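Long-range contacts in putative esterase/lipase/thioesterase (Silicibacter sp., PDB 2PBL), which is probably a hydrolase of the alpha/beta-hydrolase fold that cleaves ester or thioester bonds: residues D37-N42 and D54-E59; T61-F66 and K92-A97. All blocks are in the same frame, centred on the assembly; numbering follows the deposited sequence.

Contact 1. Residues D37-N42 and D54-E59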
loop_
_atom_site.group_PDB
_atom_site.type_symbol
_atom_site.label_atom_id
_atom_site.label_comp_id
_atom_site.label_asym_id
_atom_site.label_seq_id
_atom_site.Cartn_x
_atom_site.Cartn_y
_atom_site.Cartn_z
ATOM N N ASP A 37 9.790 21.210 9.239
ATOM C CA ASP A 37 10.916 20.640 8.467
ATOM C C ASP A 37 11.182 19.151 8.667
ATOM O O ASP A 37 12.080 18.624 8.028
ATOM C CB ASP A 37 12.231 21.438 8.625
ATOM N N ARG A 38 10.409 18.491 9.534
ATOM C CA ARG A 38 10.452 17.024 9.633
ATOM C C ARG A 38 9.674 16.368 8.490
ATOM O O ARG A 38 9.674 15.152 8.359
ATOM C CB ARG A 38 9.983 16.531 10.985
ATOM C CG ARG A 38 11.060 16.819 12.035
ATOM C CD ARG A 38 10.886 16.068 13.345
ATOM N NE ARG A 38 9.655 16.429 14.077
ATOM C CZ ARG A 38 8.584 15.660 14.269
ATOM N NH1 ARG A 38 8.482 14.447 13.762
ATOM N NH2 ARG A 38 7.563 16.142 14.962
ATOM N N ALA A 39 8.975 17.179 7.702
ATOM C CA ALA A 39 8.331 16.720 6.491
ATOM C C ALA A 39 9.236 17.052 5.309
ATOM O O ALA A 39 9.401 18.223 4.964
ATOM C CB ALA A 39 6.994 17.386 6.326
ATOM N N ARG A 40 9.872 16.040 4.732
ATOM C CA ARG A 40 10.683 16.188 3.509
ATOM C C ARG A 40 9.801 15.819 2.285
ATOM O O ARG A 40 9.704 14.659 1.888
ATOM C CB ARG A 40 11.909 15.308 3.591
ATOM C CG ARG A 40 12.869 15.689 4.694
ATOM C CD ARG A 40 14.101 14.732 4.732
ATOM N NE ARG A 40 14.846 14.699 3.461
ATOM C CZ ARG A 40 15.840 13.854 3.184
ATOM N NH1 ARG A 40 16.241 12.953 4.082
ATOM N NH2 ARG A 40 16.443 13.914 2.004
ATOM N N LEU A 41 9.150 16.805 1.690
ATOM C CA LEU A 41 8.179 16.515 0.654
ATOM C C LEU A 41 8.770 16.386 -0.740
ATOM O O LEU A 41 9.819 16.949 -1.025
ATOM C CB LEU A 41 7.108 17.602 0.640
ATOM C CG LEU A 41 6.394 17.861 1.968
ATOM C CD1 LEU A 41 5.384 18.969 1.792
ATOM C CD2 LEU A 41 5.707 16.629 2.478
ATOM N N ASN A 42 8.101 15.627 -1.604
ATOM C CA ASN A 42 8.509 15.561 -3.003
ATOM C C ASN A 42 9.954 15.228 -3.313
ATOM O O ASN A 42 10.585 15.803 -4.219
ATOM C CB ASN A 42 8.068 16.857 -3.704
ATOM C CG ASN A 42 6.591 16.984 -3.703
ATOM O OD1 ASN A 42 5.894 16.144 -4.283
ATOM N ND2 ASN A 42 6.076 17.986 -3.001
ATOM N N ASP A 54 7.178 11.384 -0.242
ATOM C CA ASP A 54 7.269 12.220 0.922
ATOM C C ASP A 54 7.946 11.364 2.011
ATOM O O ASP A 54 7.739 10.147 2.114
ATOM C CB ASP A 54 5.906 12.712 1.373
ATOM C CG ASP A 54 5.273 13.744 0.409
ATOM O OD1 ASP A 54 5.943 14.359 -0.453
ATOM O OD2 ASP A 54 4.054 13.931 0.532
ATOM N N LEU A 55 8.817 12.009 2.760
ATOM C CA LEU A 55 9.527 11.394 3.860
ATOM C C LEU A 55 9.288 12.205 5.134
ATOM O O LEU A 55 9.669 13.388 5.239
ATOM C CB LEU A 55 11.006 11.279 3.556
ATOM C CG LEU A 55 11.866 10.531 4.554
ATOM C CD1 LEU A 55 11.408 9.067 4.748
ATOM C CD2 LEU A 55 13.299 10.554 4.049
ATOM N N PHE A 56 8.621 11.551 6.068
ATOM C CA PHE A 56 8.294 12.121 7.362
ATOM C C PHE A 56 9.232 11.544 8.410
ATOM O O PHE A 56 9.278 10.331 8.629
ATOM C CB PHE A 56 6.819 11.895 7.721
ATOM C CG PHE A 56 5.889 12.383 6.650
ATOM C CD1 PHE A 56 5.786 13.738 6.384
ATOM C CD2 PHE A 56 5.186 11.493 5.852
ATOM C CE1 PHE A 56 4.998 14.188 5.357
ATOM C CE2 PHE A 56 4.392 11.957 4.814
ATOM C CZ PHE A 56 4.294 13.291 4.589
ATOM N N LEU A 57 9.932 12.441 9.100
ATOM C CA LEU A 57 10.947 12.058 10.080
ATOM C C LEU A 57 10.414 12.194 11.472
ATOM O O LEU A 57 9.688 13.174 11.736
ATOM C CB LEU A 57 12.146 12.989 9.963
ATOM C CG LEU A 57 12.767 13.022 8.571
ATOM C CD1 LEU A 57 13.806 14.076 8.461
ATOM C CD2 LEU A 57 13.339 11.671 8.176
ATOM N N PRO A 58 10.785 11.245 12.373
ATOM C CA PRO A 58 10.405 11.327 13.765
ATOM C C PRO A 58 11.316 12.333 14.427
ATOM O O PRO A 58 12.245 12.834 13.804
ATOM C CB PRO A 58 10.705 9.912 14.308
ATOM C CG PRO A 58 11.831 9.443 13.506
ATOM C CD PRO A 58 11.665 10.080 12.132
ATOM N N GLU A 59 11.064 12.617 15.693
ATOM C CA GLU A 59 11.912 13.573 16.381
ATOM C C GLU A 59 13.313 13.065 16.672
ATOM O O GLU A 59 14.270 13.808 16.511
ATOM C CB GLU A 59 11.251 14.049 17.661
ATOM C CG GLU A 59 10.153 15.031 17.414
ATOM C CD GLU A 59 9.755 15.703 18.700
ATOM O OE1 GLU A 59 8.993 15.111 19.473
ATOM O OE2 GLU A 59 10.227 16.821 18.903
#
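Asp54 OD1 is gripped by two donors, the backbone N of Asn42 at 2.8 Å, which meets it nearly along its C-O axis, and the ammonium group of Lys79 in a salt bridge. This bond lies within the antiparallel hairpin of strands 39-44 and 52-56, toward its turn, at the edge of the alpha/beta-hydrolase sheet. Leu41 CD2 lies 3.6 Å from Asp54 CG and also reaches Phe56 CE1. Ala39 CB sits at the edge of the Phe56 ring, on the sheet face of Ala39 and Phe56, which helix 20-35 covers; a small methyl suits this place beside a large ring. On the sheet face of Arg40 and Leu55, Arg40 runs alongside Leu55, its guanidinium salt-bridged to Glu126. This hydrogen-bonded pair exchanges two backbone bonds, and Leu57 N reaches Arg38 O beyond the strand. The Arg38 chain, bent at chi3 (-64°), brings the edge of its guanidinium to Leu57 O, where Arg38 NH1 meets a lone pair of Leu57 O at 2.7 Å, the N-H...O angle somewhat bent at 147°. An alanine in place of Arg38 is likely to leave Leu57 O without this side-chain donor and uncover the Glu59 methylene. Glu59 CG lies over one guanidinium face, 3.5 Å above the plane at its centre.

Contact 2. Residues T61-F66 and K92-A97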
loop_
_atom_site.group_PDB
_atom_site.type_symbol
_atom_site.label_atom_id
_atom_site.label_comp_id
_atom_site.label_asym_id
_atom_site.label_seq_id
_atom_site.Cartn_x
_atom_site.Cartn_y
_atom_site.Cartn_z
ATOM N N THR A 61 16.488 9.880 16.409
ATOM C CA THR A 61 17.082 9.000 15.394
ATOM C C THR A 61 16.051 7.925 15.011
ATOM O O THR A 61 15.497 7.254 15.866
ATOM C CB THR A 61 18.309 8.312 15.937
ATOM O OG1 THR A 61 19.301 9.308 16.206
ATOM C CG2 THR A 61 18.859 7.310 14.922
ATOM N N PRO A 62 15.726 7.824 13.737
ATOM C CA PRO A 62 14.720 6.834 13.371
ATOM C C PRO A 62 15.114 5.408 13.734
ATOM O O PRO A 62 16.282 5.034 13.582
ATOM C CB PRO A 62 14.601 7.025 11.846
ATOM C CG PRO A 62 15.095 8.381 11.591
ATOM C CD PRO A 62 16.165 8.619 12.581
ATOM N N VAL A 63 14.161 4.640 14.250
ATOM C CA VAL A 63 14.388 3.245 14.571
ATOM C C VAL A 63 14.332 2.371 13.314
ATOM O O VAL A 63 14.612 1.151 13.367
ATOM C CB VAL A 63 13.344 2.656 15.586
ATOM C CG1 VAL A 63 13.290 3.466 16.865
ATOM C CG2 VAL A 63 11.975 2.515 14.987
ATOM N N GLY A 64 13.910 2.970 12.202
ATOM C CA GLY A 64 13.759 2.260 10.971
ATOM C C GLY A 64 12.853 3.018 10.031
ATOM O O GLY A 64 12.387 4.139 10.338
ATOM N N LEU A 65 12.561 2.357 8.911
ATOM C CA LEU A 65 11.759 2.923 7.841
ATOM C C LEU A 65 10.476 2.182 7.576
ATOM O O LEU A 65 10.474 0.959 7.403
ATOM C CB LEU A 65 12.557 2.894 6.531
ATOM C CG LEU A 65 11.807 3.232 5.254
ATOM C CD1 LEU A 65 11.351 4.710 5.265
ATOM C CD2 LEU A 65 12.649 2.970 4.038
ATOM N N PHE A 66 9.384 2.936 7.501
ATOM C CA PHE A 66 8.073 2.378 7.195
ATOM C C PHE A 66 7.605 3.000 5.892
ATOM O O PHE A 66 7.500 4.220 5.818
ATOM C CB PHE A 66 7.088 2.647 8.353
ATOM C CG PHE A 66 5.607 2.537 7.995
ATOM C CD1 PHE A 66 5.111 1.571 7.169
ATOM C CD2 PHE A 66 4.696 3.372 8.610
ATOM C CE1 PHE A 66 3.757 1.463 6.955
ATOM C CE2 PHE A 66 3.356 3.290 8.377
ATOM C CZ PHE A 66 2.884 2.327 7.561
ATOM N N LYS A 92 6.261 6.021 17.296
ATOM C CA LYS A 92 7.073 4.901 17.757
ATOM C C LYS A 92 8.542 5.040 17.282
ATOM O O LYS A 92 9.375 4.179 17.563
ATOM C CB LYS A 92 6.468 3.567 17.304
ATOM C CG LYS A 92 5.134 3.223 18.008
ATOM C CD LYS A 92 4.730 1.772 17.763
ATOM C CE LYS A 92 5.476 0.726 18.607
ATOM N NZ LYS A 92 5.164 -0.714 18.195
ATOM N N GLY A 93 8.852 6.127 16.569
ATOM C CA GLY A 93 10.213 6.406 16.134
ATOM C C GLY A 93 10.609 5.979 14.733
ATOM O O GLY A 93 11.785 6.016 14.407
ATOM N N TRP A 94 9.634 5.604 13.902
ATOM C CA TRP A 94 9.895 5.222 12.520
ATOM C C TRP A 94 9.832 6.427 11.603
ATOM O O TRP A 94 8.986 7.316 11.780
ATOM C CB TRP A 94 8.825 4.239 12.047
ATOM C CG TRP A 94 8.932 2.937 12.741
ATOM C CD1 TRP A 94 8.526 2.664 14.000
ATOM C CD2 TRP A 94 9.546 1.751 12.247
ATOM N NE1 TRP A 94 8.820 1.374 14.337
ATOM C CE2 TRP A 94 9.436 0.774 13.270
ATOM C CE3 TRP A 94 10.151 1.399 11.029
ATOM C CZ2 TRP A 94 9.947 -0.511 13.131
ATOM C CZ3 TRP A 94 10.633 0.114 10.887
ATOM C CH2 TRP A 94 10.551 -0.824 11.929
ATOM N N ALA A 95 10.717 6.461 10.618
ATOM C CA ALA A 95 10.577 7.442 9.532
ATOM C C ALA A 95 9.530 6.841 8.615
ATOM O O ALA A 95 9.408 5.633 8.515
ATOM C CB ALA A 95 11.862 7.662 8.785
ATOM N N VAL A 96 8.762 7.664 7.932
ATOM C CA VAL A 96 7.698 7.129 7.102
ATOM C C VAL A 96 7.739 7.665 5.678
ATOM O O VAL A 96 7.675 8.872 5.462
ATOM C CB VAL A 96 6.304 7.436 7.761
ATOM C CG1 VAL A 96 5.164 6.953 6.875
ATOM C CG2 VAL A 96 6.239 6.805 9.146
ATOM N N ALA A 97 7.828 6.760 4.698
ATOM C CA ALA A 97 7.869 7.164 3.319
ATOM C C ALA A 97 6.553 6.849 2.641
ATOM O O ALA A 97 6.025 5.757 2.827
ATOM C CB ALA A 97 9.035 6.448 2.573
HETATM O O HOH W 1 13.187 7.797 17.065
#
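Over one face of the Trp94 indole stands Val63 CG2, 3.4 Å from the centroid of the five-membered ring and 10° off its normal, a CH-pi contact between side chains that cross at about a right angle. Lys92 CB lies at the ring's edge, in its plane, and Trp94 CE3 comes obliquely to within 3.3 Å of Gly64 C. This is the parallel pairing of a beta-alpha-beta unit in the alpha/beta-hydrolase fold; helix 87-91 lies in the chain between the two strands. Glycine suits position 64 because a beta carbon would clash with the indole and, at phi 161°, be jammed against the preceding carbonyl O. Gly93, with positive phi, ends the helix in a Schellman motif; its carbonyl O accepts Val63 N at 2.8 Å, and a water bound to Thr61 O reaches it weakly. In the strands, Ala95 N bonds to Gly64 O and Phe66 N to Ala95 O, both nearly straight onto the carbonyl oxygen. Ala95 and Ala97 keep one face shallow, where Pro62 and Leu65 pack on them. On the sheet face that carries Trp94, the Phe66 ring lies alongside Val96 and packs on Ala89 and Ile260, CG anti to the backbone N (chi1 161°). Phe66 CD2 touches Val96 CG2 at 3.8 Å, while Phe66 O receives Ala97 N at 2.8 Å.

In the fold
Contacts 1 and 2 follow each other along the chain, their centres about 10 Å apart, and belong to one mixed sheet. Strand 52-56 of the hairpin lies antiparallel to strand 94-99; the chain then skips past 94-99 to form strand 64-69 on its other side. The seam is joined by a probable hydrogen bond from Val96 N to Phe56 O, 2.8 Å. Packing adds to it: Leu55 CD1 lies 3.8 Å from Val96 O, and Pro58 CG lies 3.5 Å from Gly93 O. Contact 1 lies at the sheet's edge; contact 2 leads inward, where Phe66 comes near, without touching, the probable nucleophile elbow around Ser137.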